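Local coordinates for N-acetylneuraminic acid outer membrane channel protein NanC (Escherichia coli, PDB 2WJQ) that forms a monomeric outer membrane channel that lets N-acetylneuraminic acid, a sialic acid, enter the bacterium, with weak anion selectivity, at residues Phe171-His176 against Pro183-Asp188; Gly132-His137 against Phe144-Thr149; Ala32-Asn37 against Val55-Asn60. One frame throughout, in Å; residues are numbered along the deposited sequence.

The three contacts are antiparallel strand pairings in the wall of the same transmembrane beta-barrel. Along the chain they follow one another without nesting: interaction 3 (strands 30-41 and 54-64) closes first, then interaction 2 (127-137 and 142-153), then interaction 1 (165-175 and 181-189). Interactions 1 and 2 have centres about 11 Å apart and touch, because strands 142-153 and 165-175 are neighbours: Val172 N lies 2.8 Å from Ala145 O, a probable hydrogen bond. Interaction 3 has its centre about 20 Å from each of the others, and it and interaction 2 lie on opposite sides of the chain's centre. Together they sample a barrel with an outer face touched by bound alkane and detergent and a polar lumen.

Interaction 1. Residues Phe171-His176 against Pro183-Asp188; sequences FVLQYH and PYIEYD. With OCT (N-octane), chain H; OCT (N-octane), chain G.
Phe171 lies alongside Tyr187, both rings pointing the same way, and its CD1 meets the edge of the tyrosine ring at CD2, 3.9 Å away. The first torsion (-56°) sets the phenylalanine CG beside its own backbone N, which brings CD1 within 3.5 Å of Tyr187 O, near the plane of the Phe171 ring. Two n-octane molecules lie against the pair. C1 of one sits over a face of Phe171, toward the rim, while C2 of the other rests over the centre of the Tyr187 ring, 3.9 Å above its plane. Further along this face Leu173 CB touches Ile185 CG1. On the other face, Val172 uses both methyls: CG1 approaches Tyr184 CD2 at 4.0 Å, and CG2 packs on Glu186 CD at 3.8 Å. Glu186 is fully extended, CG anti to the backbone N (167°), and its carboxylate forms a salt bridge with Arg208, as does that of Asp188, which also bonds to Ser206; Tyr184 OH bonds to Asp4. Phe171 and Tyr187 exchange two backbone hydrogen bonds, as do Leu173 and Ile185, and Tyr175 N adds a nearly straight one to Pro183 O (2.9 Å, 175°). Strands 165-175 and 181-189 form a transmembrane beta-hairpin, its largely aromatic and aliphatic alkane-facing side and more polar, charged side as expected of a porin barrel wall.

Interaction 2. Residues Gly132-His137 against Phe144-Thr149; sequences GYVTYH and FAWQTT. With OCT (N-octane), chain K.
The Trp146 indole has n-octane on one face and its own strand on the other: C8 of the alkane lies 3.2 Å above the ring plane, toward the rim, and Thr148 N lies 4.2 Å off the opposite face. Val134 CG2 approaches CE3 of the indole obliquely at 4.1 Å. The indole lies on the sheet face it shares with Val134; with CG anti to the backbone N (167°) it sits beside its own carbonyl carbon, and NE1 bonds to Asn169. On the reverse face the Tyr133 ring and the Gln147 amide run side by side with their planes 32° apart. Tyr133 CE1 reaches Gln147 CD at 3.4 Å, and the ring also takes part in a cation-pi contact with Lys91. Gln147 stretches out fully past this ring, and NE2 donates to Asp131, which fixes how the amide is turned. Thr148 CG2 lies over the backbone of Gly132, 3.8 Å from its O, where the glycine has no side chain. Three pairs, Gly132-Thr148, Val134-Trp146 and Tyr136-Phe144, each exchange two backbone hydrogen bonds, Gly132 N to Thr148 O being 2.7 Å. This hairpin of strands 127-137 and 142-153 is flanked by strand 100-111, bonded through Tyr133 and Thr135, and by strand 165-175, where Phe171 sets its ring parallel to that of Trp146.

Interaction 3. Residues Ala32-Asn37 against Val55-Asn60; sequences ASMESN and VQVEVN. With LDA (lauryl dimethylamine-N-oxide), chain L.
Glu35 runs alongside Gln56, its hydrogen-bonded partner across the strands, from CB to carboxylate. Its first torsion (66°) puts CG between the backbone N and the carbonyl carbon, where CG lies 3.9 Å from both Gln56 CB and Gln56 O. Beyond CG the chain extends, and CD comes within 3.8 Å of Gln56 NE2. At the tip the two oxygens have different partners. OE2 accepts a weak, bent hydrogen bond from Gln56 NE2 (3.0 Å, 126°), with the carboxylate and amide planes nearly perpendicular at 83°. The same oxygen takes a firmer bond from Asn37 ND2 (2.8 Å) on its anti lone pair, the oxygen lying close to the plane of the Asn37 amide. OE1 receives a weak bond from a water that also donates to Glu58 OE1 at 2.9 Å, so the water links the two carboxylates, loosely on the Glu35 side. With an alanine here in place of Glu35, Gln56 NE2 would probably lose its weak acceptor and be freer to turn, Asn37 would be left to its bond with Asp54, and the water would lose its weak link to this strand. On the reverse face Met34 folds against Val57, its CE only 3.4 Å from Val57 CG2, a tight carbon contact reached by the bend at chi3. Val55 CG2 and Met34 CG on this face touch the tail of a lauryl dimethylamine-N-oxide. Ser33 with Glu58 and Glu35 with Gln56 each share two backbone hydrogen bonds. Strand 15-25 bonds to 30-41 on one flank, with Arg19 and Lys21 touching the Glu35 side chain, while strand 69-80 joins 54-64 on the other, where Gln56 packs on Leu76 and His78.

Interaction 1. Residues Phe171-His176 against Pro183-Asp188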
loop_
_atom_site.group_PDB
_atom_site.type_symbol
_atom_site.label_atom_id
_atom_site.label_comp_id
_atom_site.label_asym_id
_atom_site.label_seq_id
_atom_site.Cartn_x
_atom_site.Cartn_y
_atom_site.Cartn_z
ATOM N N PHE A 171 -0.583 9.660 4.909
ATOM C CA PHE A 171 -1.627 10.595 5.307
ATOM C C PHE A 171 -2.242 11.157 4.040
ATOM O O PHE A 171 -1.543 11.755 3.213
ATOM C CB PHE A 171 -1.045 11.724 6.152
ATOM C CG PHE A 171 -0.303 11.243 7.347
ATOM C CD1 PHE A 171 1.057 11.031 7.287
ATOM C CD2 PHE A 171 -0.976 10.942 8.518
ATOM C CE1 PHE A 171 1.757 10.566 8.387
ATOM C CE2 PHE A 171 -0.286 10.458 9.625
ATOM C CZ PHE A 171 1.095 10.272 9.545
ATOM N N VAL A 172 -3.537 10.918 3.872
ATOM C CA VAL A 172 -4.256 11.279 2.667
ATOM C C VAL A 172 -5.411 12.225 2.988
ATOM O O VAL A 172 -6.257 11.922 3.834
ATOM C CB VAL A 172 -4.805 10.032 1.951
ATOM C CG1 VAL A 172 -5.452 10.429 0.632
ATOM C CG2 VAL A 172 -3.682 8.992 1.692
ATOM N N LEU A 173 -5.458 13.361 2.300
ATOM C CA LEU A 173 -6.611 14.260 2.362
ATOM C C LEU A 173 -7.353 14.198 1.021
ATOM O O LEU A 173 -6.802 14.560 -0.008
ATOM C CB LEU A 173 -6.170 15.705 2.661
ATOM C CG LEU A 173 -7.301 16.729 2.803
ATOM C CD1 LEU A 173 -8.172 16.394 4.000
ATOM C CD2 LEU A 173 -6.765 18.161 2.889
ATOM N N GLN A 174 -8.588 13.710 1.053
ATOM C CA GLN A 174 -9.438 13.598 -0.129
ATOM C C GLN A 174 -10.429 14.739 -0.141
ATOM O O GLN A 174 -11.001 15.088 0.896
ATOM C CB GLN A 174 -10.216 12.269 -0.127
ATOM C CG GLN A 174 -9.356 10.986 -0.193
ATOM C CD GLN A 174 -10.051 9.776 0.458
ATOM O OE1 GLN A 174 -11.274 9.696 0.499
ATOM N NE2 GLN A 174 -9.266 8.869 1.010
ATOM N N TYR A 175 -10.627 15.321 -1.314
ATOM C CA TYR A 175 -11.651 16.332 -1.521
ATOM C C TYR A 175 -12.741 15.766 -2.417
ATOM O O TYR A 175 -12.474 15.300 -3.523
ATOM C CB TYR A 175 -11.032 17.599 -2.136
ATOM C CG TYR A 175 -12.031 18.677 -2.480
ATOM C CD1 TYR A 175 -12.920 19.166 -1.528
ATOM C CD2 TYR A 175 -12.063 19.247 -3.750
ATOM C CE1 TYR A 175 -13.839 20.176 -1.832
ATOM C CE2 TYR A 175 -12.983 20.258 -4.067
ATOM C CZ TYR A 175 -13.867 20.713 -3.103
ATOM O OH TYR A 175 -14.777 21.719 -3.407
ATOM N N HIS A 176 -13.973 15.802 -1.938
ATOM C CA HIS A 176 -15.110 15.278 -2.688
ATOM C C HIS A 176 -15.635 16.397 -3.538
ATOM O O HIS A 176 -16.597 17.085 -3.184
ATOM C CB HIS A 176 -16.170 14.692 -1.750
ATOM C CG HIS A 176 -15.633 13.598 -0.892
ATOM N ND1 HIS A 176 -15.103 12.440 -1.421
ATOM C CD2 HIS A 176 -15.460 13.514 0.451
ATOM C CE1 HIS A 176 -14.652 11.677 -0.438
ATOM N NE2 HIS A 176 -14.853 12.306 0.706
ATOM N N PRO A 183 -10.232 14.433 -6.064
ATOM C CA PRO A 183 -8.807 14.761 -6.010
ATOM C C PRO A 183 -8.284 14.528 -4.609
ATOM O O PRO A 183 -9.051 14.613 -3.657
ATOM C CB PRO A 183 -8.765 16.259 -6.320
ATOM C CG PRO A 183 -10.090 16.592 -6.866
ATOM C CD PRO A 183 -11.052 15.638 -6.299
ATOM N N TYR A 184 -6.993 14.251 -4.480
ATOM C CA TYR A 184 -6.406 14.093 -3.181
ATOM C C TYR A 184 -4.937 14.464 -3.161
ATOM O O TYR A 184 -4.258 14.417 -4.193
ATOM C CB TYR A 184 -6.598 12.673 -2.669
ATOM C CG TYR A 184 -5.928 11.586 -3.484
ATOM C CD1 TYR A 184 -6.608 10.943 -4.529
ATOM C CD2 TYR A 184 -4.631 11.178 -3.194
ATOM C CE1 TYR A 184 -6.015 9.954 -5.257
ATOM C CE2 TYR A 184 -4.025 10.177 -3.915
ATOM C CZ TYR A 184 -4.725 9.564 -4.948
ATOM O OH TYR A 184 -4.123 8.563 -5.663
ATOM N N ILE A 185 -4.469 14.806 -1.965
ATOM C CA ILE A 185 -3.059 15.031 -1.707
ATOM C C ILE A 185 -2.623 14.089 -0.593
ATOM O O ILE A 185 -3.427 13.657 0.242
ATOM C CB ILE A 185 -2.741 16.508 -1.380
ATOM C CG1 ILE A 185 -3.288 16.895 -0.005
ATOM C CG2 ILE A 185 -3.293 17.414 -2.495
ATOM C CD1 ILE A 185 -3.182 18.374 0.320
ATOM N N GLU A 186 -1.335 13.780 -0.582
ATOM C CA GLU A 186 -0.833 12.755 0.306
ATOM C C GLU A 186 0.610 13.021 0.702
ATOM O O GLU A 186 1.421 13.473 -0.117
ATOM C CB GLU A 186 -1.004 11.389 -0.376
ATOM C CG GLU A 186 -0.270 10.243 0.271
ATOM C CD GLU A 186 -0.489 8.911 -0.451
ATOM O OE1 GLU A 186 0.180 7.920 -0.076
ATOM O OE2 GLU A 186 -1.334 8.850 -1.377
ATOM N N TYR A 187 0.904 12.779 1.972
ATOM C CA TYR A 187 2.271 12.779 2.475
ATOM C C TYR A 187 2.524 11.415 3.080
ATOM O O TYR A 187 1.685 10.923 3.863
ATOM C CB TYR A 187 2.486 13.872 3.542
ATOM C CG TYR A 187 3.782 13.671 4.265
ATOM C CD1 TYR A 187 4.985 13.991 3.651
ATOM C CD2 TYR A 187 3.817 13.100 5.529
ATOM C CE1 TYR A 187 6.187 13.764 4.278
ATOM C CE2 TYR A 187 5.021 12.852 6.165
ATOM C CZ TYR A 187 6.204 13.192 5.533
ATOM O OH TYR A 187 7.403 12.949 6.150
ATOM N N ASP A 188 3.666 10.805 2.732
ATOM C CA ASP A 188 4.110 9.568 3.383
ATOM C C ASP A 188 5.507 9.726 3.986
ATOM O O ASP A 188 6.370 10.399 3.417
ATOM C CB ASP A 188 4.130 8.378 2.426
ATOM C CG ASP A 188 3.006 8.406 1.451
ATOM O OD1 ASP A 188 1.867 8.111 1.880
ATOM O OD2 ASP A 188 3.265 8.729 0.268
HETATM C C1 OCT H . 2.138 14.134 10.874
HETATM C C2 OCT H . 3.145 13.923 9.734
HETATM C C3 OCT H . 4.584 14.293 10.141
HETATM C C4 OCT H . 5.530 13.075 10.089
HETATM C C5 OCT H . 6.887 13.363 10.755
HETATM C C6 OCT H . 8.094 13.074 9.842
HETATM C C7 OCT H . 8.823 14.371 9.436
HETATM C C8 OCT H . 10.349 14.229 9.533
HETATM C C1 OCT G . 3.706 16.901 6.714
HETATM C C2 OCT G . 4.978 17.257 5.937
HETATM C C3 OCT G . 6.256 16.901 6.717
HETATM C C4 OCT G . 7.489 17.438 5.989
HETATM C C5 OCT G . 8.803 16.889 6.559
HETATM C C6 OCT G . 9.989 17.238 5.636
HETATM C C7 OCT G . 11.126 17.971 6.366
HETATM C C8 OCT G . 11.750 19.049 5.472
#

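Interaction 2. Residues Gly132-His137 against Phe144-Thr149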
loop_
_atom_site.group_PDB
_atom_site.type_symbol
_atom_site.label_atom_id
_atom_site.label_comp_id
_atom_site.label_asym_id
_atom_site.label_seq_id
_atom_site.Cartn_x
_atom_site.Cartn_y
_atom_site.Cartn_z
ATOM N N GLY A 132 -2.378 -0.763 9.635
ATOM C CA GLY A 132 -3.520 -0.230 10.343
ATOM C C GLY A 132 -4.093 0.904 9.534
ATOM O O GLY A 132 -3.357 1.667 8.906
ATOM N N TYR A 133 -5.409 1.048 9.589
ATOM C CA TYR A 133 -6.106 2.044 8.788
ATOM C C TYR A 133 -7.083 2.813 9.653
ATOM O O TYR A 133 -7.861 2.200 10.411
ATOM C CB TYR A 133 -6.915 1.375 7.668
ATOM C CG TYR A 133 -6.162 0.448 6.747
ATOM C CD1 TYR A 133 -5.781 0.864 5.464
ATOM C CD2 TYR A 133 -5.862 -0.859 7.134
ATOM C CE1 TYR A 133 -5.125 0.004 4.593
ATOM C CE2 TYR A 133 -5.190 -1.714 6.280
ATOM C CZ TYR A 133 -4.824 -1.280 5.017
ATOM O OH TYR A 133 -4.154 -2.135 4.182
ATOM N N VAL A 134 -7.072 4.147 9.523
ATOM C CA VAL A 134 -8.173 4.969 10.015
ATOM C C VAL A 134 -8.661 5.868 8.885
ATOM O O VAL A 134 -7.861 6.518 8.202
ATOM C CB VAL A 134 -7.801 5.818 11.258
ATOM C CG1 VAL A 134 -9.083 6.530 11.824
ATOM C CG2 VAL A 134 -7.183 4.937 12.334
ATOM N N THR A 135 -9.971 5.881 8.665
ATOM C CA THR A 135 -10.577 6.808 7.713
ATOM C C THR A 135 -11.657 7.606 8.419
ATOM O O THR A 135 -12.520 7.042 9.092
ATOM C CB THR A 135 -11.180 6.091 6.514
ATOM O OG1 THR A 135 -10.184 5.259 5.915
ATOM C CG2 THR A 135 -11.654 7.088 5.472
ATOM N N TYR A 136 -11.590 8.925 8.258
ATOM C CA TYR A 136 -12.507 9.818 8.917
ATOM C C TYR A 136 -13.087 10.808 7.905
ATOM O O TYR A 136 -12.365 11.641 7.345
ATOM C CB TYR A 136 -11.805 10.575 10.038
ATOM C CG TYR A 136 -12.669 11.559 10.766
ATOM C CD1 TYR A 136 -12.198 12.826 11.084
ATOM C CD2 TYR A 136 -13.955 11.222 11.159
ATOM C CE1 TYR A 136 -12.992 13.732 11.772
ATOM C CE2 TYR A 136 -14.749 12.117 11.839
ATOM C CZ TYR A 136 -14.265 13.367 12.142
ATOM O OH TYR A 136 -15.073 14.237 12.824
ATOM N N HIS A 137 -14.387 10.679 7.687
ATOM C CA HIS A 137 -15.160 11.614 6.880
ATOM C C HIS A 137 -15.444 12.843 7.752
ATOM O O HIS A 137 -16.313 12.833 8.634
ATOM C CB HIS A 137 -16.439 10.912 6.403
ATOM C CG HIS A 137 -17.140 11.596 5.269
ATOM N ND1 HIS A 137 -18.454 11.327 4.946
ATOM C CD2 HIS A 137 -16.715 12.521 4.375
ATOM C CE1 HIS A 137 -18.810 12.062 3.907
ATOM N NE2 HIS A 137 -17.772 12.792 3.539
ATOM N N PHE A 144 -10.217 12.354 5.614
ATOM C CA PHE A 144 -8.838 12.185 5.983
ATOM C C PHE A 144 -8.584 10.708 6.247
ATOM O O PHE A 144 -9.353 10.063 6.945
ATOM C CB PHE A 144 -8.525 12.974 7.245
ATOM C CG PHE A 144 -7.146 12.716 7.785
ATOM C CD1 PHE A 144 -6.034 13.303 7.189
ATOM C CD2 PHE A 144 -6.958 11.901 8.894
ATOM C CE1 PHE A 144 -4.751 13.064 7.686
ATOM C CE2 PHE A 144 -5.680 11.659 9.396
ATOM C CZ PHE A 144 -4.582 12.247 8.785
ATOM N N ALA A 145 -7.497 10.176 5.703
ATOM C CA ALA A 145 -7.146 8.775 5.944
ATOM C C ALA A 145 -5.705 8.661 6.384
ATOM O O ALA A 145 -4.823 9.362 5.863
ATOM C CB ALA A 145 -7.369 7.932 4.694
ATOM N N TRP A 146 -5.473 7.759 7.325
ATOM C CA TRP A 146 -4.136 7.458 7.752
ATOM C C TRP A 146 -3.955 5.946 7.665
ATOM O O TRP A 146 -4.844 5.182 8.068
ATOM C CB TRP A 146 -3.917 7.993 9.158
ATOM C CG TRP A 146 -2.691 7.506 9.857
ATOM C CD1 TRP A 146 -1.439 7.424 9.353
ATOM C CD2 TRP A 146 -2.611 7.056 11.201
ATOM N NE1 TRP A 146 -0.568 6.971 10.304
ATOM C CE2 TRP A 146 -1.265 6.736 11.454
ATOM C CE3 TRP A 146 -3.552 6.886 12.224
ATOM C CZ2 TRP A 146 -0.834 6.234 12.684
ATOM C CZ3 TRP A 146 -3.128 6.406 13.442
ATOM C CH2 TRP A 146 -1.779 6.071 13.662
ATOM N N GLN A 147 -2.833 5.530 7.089
ATOM C CA GLN A 147 -2.451 4.118 7.023
ATOM C C GLN A 147 -1.053 3.985 7.618
ATOM O O GLN A 147 -0.131 4.666 7.188
ATOM C CB GLN A 147 -2.455 3.593 5.595
ATOM C CG GLN A 147 -2.175 2.073 5.470
ATOM C CD GLN A 147 -2.153 1.602 4.013
ATOM O OE1 GLN A 147 -2.722 2.257 3.141
ATOM N NE2 GLN A 147 -1.498 0.461 3.747
ATOM N N THR A 148 -0.932 3.133 8.627
ATOM C CA THR A 148 0.332 2.894 9.293
ATOM C C THR A 148 0.736 1.460 8.974
ATOM O O THR A 148 -0.110 0.568 8.923
ATOM C CB THR A 148 0.224 3.182 10.808
ATOM O OG1 THR A 148 1.529 3.269 11.399
ATOM C CG2 THR A 148 -0.599 2.150 11.533
ATOM N N THR A 149 2.028 1.258 8.748
ATOM C CA THR A 149 2.555 0.000 8.241
ATOM C C THR A 149 3.826 -0.387 8.992
ATOM O O THR A 149 4.704 0.458 9.255
ATOM C CB THR A 149 2.887 0.094 6.755
ATOM O OG1 THR A 149 1.729 0.529 6.042
ATOM C CG2 THR A 149 3.393 -1.280 6.200
HETATM C C1 OCT K . 7.071 9.916 11.378
HETATM C C2 OCT K . 6.059 9.131 12.223
HETATM C C3 OCT K . 4.675 9.786 12.167
HETATM C C4 OCT K . 3.615 8.974 12.909
HETATM C C5 OCT K . 2.425 9.859 13.306
HETATM C C6 OCT K . 1.141 9.041 13.498
HETATM C C7 OCT K . 0.026 9.900 14.116
HETATM C C8 OCT K . -1.368 9.387 13.744
#

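Interaction 3. Residues Ala32-Asn37 against Val55-Asn60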
loop_
_atom_site.group_PDB
_atom_site.type_symbol
_atom_site.label_atom_id
_atom_site.label_comp_id
_atom_site.label_asym_id
_atom_site.label_seq_id
_atom_site.Cartn_x
_atom_site.Cartn_y
_atom_site.Cartn_z
ATOM N N ALA A 32 -11.859 -6.226 -6.437
ATOM C CA ALA A 32 -10.657 -6.509 -7.232
ATOM C C ALA A 32 -10.032 -5.224 -7.721
ATOM O O ALA A 32 -10.724 -4.236 -7.973
ATOM C CB ALA A 32 -10.979 -7.407 -8.410
ATOM N N SER A 33 -8.712 -5.242 -7.834
ATOM C CA SER A 33 -7.978 -4.098 -8.293
ATOM C C SER A 33 -6.793 -4.552 -9.136
ATOM O O SER A 33 -6.233 -5.637 -8.929
ATOM C CB SER A 33 -7.461 -3.302 -7.079
ATOM O OG SER A 33 -6.971 -2.050 -7.490
ATOM N N MET A 34 -6.404 -3.713 -10.073
ATOM C CA MET A 34 -5.186 -3.936 -10.842
ATOM C C MET A 34 -4.504 -2.603 -10.997
ATOM O O MET A 34 -5.169 -1.577 -11.156
ATOM C CB MET A 34 -5.540 -4.495 -12.202
ATOM C CG MET A 34 -4.386 -5.030 -13.003
ATOM S SD MET A 34 -4.988 -5.989 -14.472
ATOM C CE MET A 34 -5.588 -7.464 -13.706
ATOM N N GLU A 35 -3.179 -2.603 -10.940
ATOM C CA GLU A 35 -2.448 -1.364 -11.096
ATOM C C GLU A 35 -1.080 -1.542 -11.711
ATOM O O GLU A 35 -0.494 -2.628 -11.676
ATOM C CB GLU A 35 -2.270 -0.679 -9.744
ATOM C CG GLU A 35 -1.394 -1.441 -8.799
ATOM C CD GLU A 35 -1.276 -0.763 -7.441
ATOM O OE1 GLU A 35 -2.322 -0.587 -6.776
ATOM O OE2 GLU A 35 -0.130 -0.432 -7.032
ATOM N N SER A 36 -0.585 -0.447 -12.254
ATOM C CA SER A 36 0.756 -0.377 -12.819
ATOM C C SER A 36 1.430 0.791 -12.142
ATOM O O SER A 36 0.820 1.856 -12.022
ATOM C CB SER A 36 0.652 -0.120 -14.308
ATOM O OG SER A 36 1.920 0.028 -14.922
ATOM N N ASN A 37 2.668 0.590 -11.704
ATOM C CA ASN A 37 3.481 1.609 -11.065
ATOM C C ASN A 37 4.751 1.806 -11.864
ATOM O O ASN A 37 5.347 0.826 -12.342
ATOM C CB ASN A 37 3.879 1.194 -9.643
ATOM C CG ASN A 37 2.721 1.173 -8.699
ATOM O OD1 ASN A 37 2.289 2.220 -8.198
ATOM N ND2 ASN A 37 2.225 -0.015 -8.407
ATOM N N VAL A 55 3.608 -4.415 -11.708
ATOM C CA VAL A 55 2.183 -4.613 -11.865
ATOM C C VAL A 55 1.729 -5.354 -10.609
ATOM O O VAL A 55 2.463 -6.216 -10.081
ATOM C CB VAL A 55 1.860 -5.361 -13.180
ATOM C CG1 VAL A 55 0.365 -5.748 -13.258
ATOM C CG2 VAL A 55 2.284 -4.520 -14.427
ATOM N N GLN A 56 0.560 -4.969 -10.085
ATOM C CA GLN A 56 -0.055 -5.662 -8.976
ATOM C C GLN A 56 -1.522 -5.910 -9.254
ATOM O O GLN A 56 -2.212 -5.064 -9.820
ATOM C CB GLN A 56 0.034 -4.873 -7.659
ATOM C CG GLN A 56 1.334 -4.153 -7.447
ATOM C CD GLN A 56 1.563 -3.755 -6.016
ATOM O OE1 GLN A 56 1.617 -4.601 -5.135
ATOM N NE2 GLN A 56 1.712 -2.458 -5.777
ATOM N N VAL A 57 -1.992 -7.063 -8.790
ATOM C CA VAL A 57 -3.381 -7.443 -8.890
ATOM C C VAL A 57 -3.778 -7.896 -7.509
ATOM O O VAL A 57 -2.994 -8.586 -6.818
ATOM C CB VAL A 57 -3.585 -8.576 -9.923
ATOM C CG1 VAL A 57 -5.034 -9.033 -9.920
ATOM C CG2 VAL A 57 -3.196 -8.101 -11.307
ATOM N N GLU A 58 -4.969 -7.495 -7.093
ATOM C CA GLU A 58 -5.462 -7.804 -5.767
ATOM C C GLU A 58 -6.931 -8.201 -5.825
ATOM O O GLU A 58 -7.729 -7.602 -6.572
ATOM C CB GLU A 58 -5.264 -6.598 -4.840
ATOM C CG GLU A 58 -5.470 -6.894 -3.344
ATOM C CD GLU A 58 -5.235 -5.653 -2.460
ATOM O OE1 GLU A 58 -4.612 -4.691 -2.959
ATOM O OE2 GLU A 58 -5.677 -5.635 -1.285
ATOM N N VAL A 59 -7.278 -9.243 -5.073
ATOM C CA VAL A 59 -8.666 -9.640 -4.950
ATOM C C VAL A 59 -8.937 -9.964 -3.480
ATOM O O VAL A 59 -8.073 -10.472 -2.765
ATOM C CB VAL A 59 -8.999 -10.883 -5.845
ATOM C CG1 VAL A 59 -10.419 -11.265 -5.689
ATOM C CG2 VAL A 59 -8.703 -10.605 -7.333
ATOM N N ASN A 60 -10.149 -9.667 -3.037
ATOM C CA ASN A 60 -10.583 -10.054 -1.729
ATOM C C ASN A 60 -12.085 -10.213 -1.689
ATOM O O ASN A 60 -12.783 -9.833 -2.625
ATOM C CB ASN A 60 -10.046 -9.101 -0.633
ATOM C CG ASN A 60 -10.742 -7.748 -0.591
ATOM O OD1 ASN A 60 -11.950 -7.647 -0.742
ATOM N ND2 ASN A 60 -9.970 -6.705 -0.304
HETATM N N1 LDA L . 4.697 -2.225 -18.693
HETATM O O1 LDA L . 5.506 -2.288 -19.654
HETATM C CM1 LDA L . 5.276 -2.972 -17.563
HETATM C CM2 LDA L . 4.551 -0.805 -18.327
HETATM C C1 LDA L . 3.402 -2.792 -19.063
HETATM C C2 LDA L . 2.370 -2.506 -17.970
HETATM C C3 LDA L . 1.258 -3.547 -17.938
HETATM C C4 LDA L . -0.085 -2.948 -18.323
HETATM C C5 LDA L . -1.199 -3.983 -18.215
HETATM C C6 LDA L . -2.502 -3.347 -17.747
HETATM C C7 LDA L . -2.482 -3.046 -16.248
HETATM C C8 LDA L . -3.744 -2.296 -15.823
HETATM C C9 LDA L . -3.426 -1.008 -15.071
HETATM C C10 LDA L . -4.695 -0.185 -14.875
HETATM C C11 LDA L . -5.004 0.696 -16.081
HETATM C C12 LDA L . -6.473 0.602 -16.495
HETATM O O HOH W 1 -3.626 -3.371 -5.319
#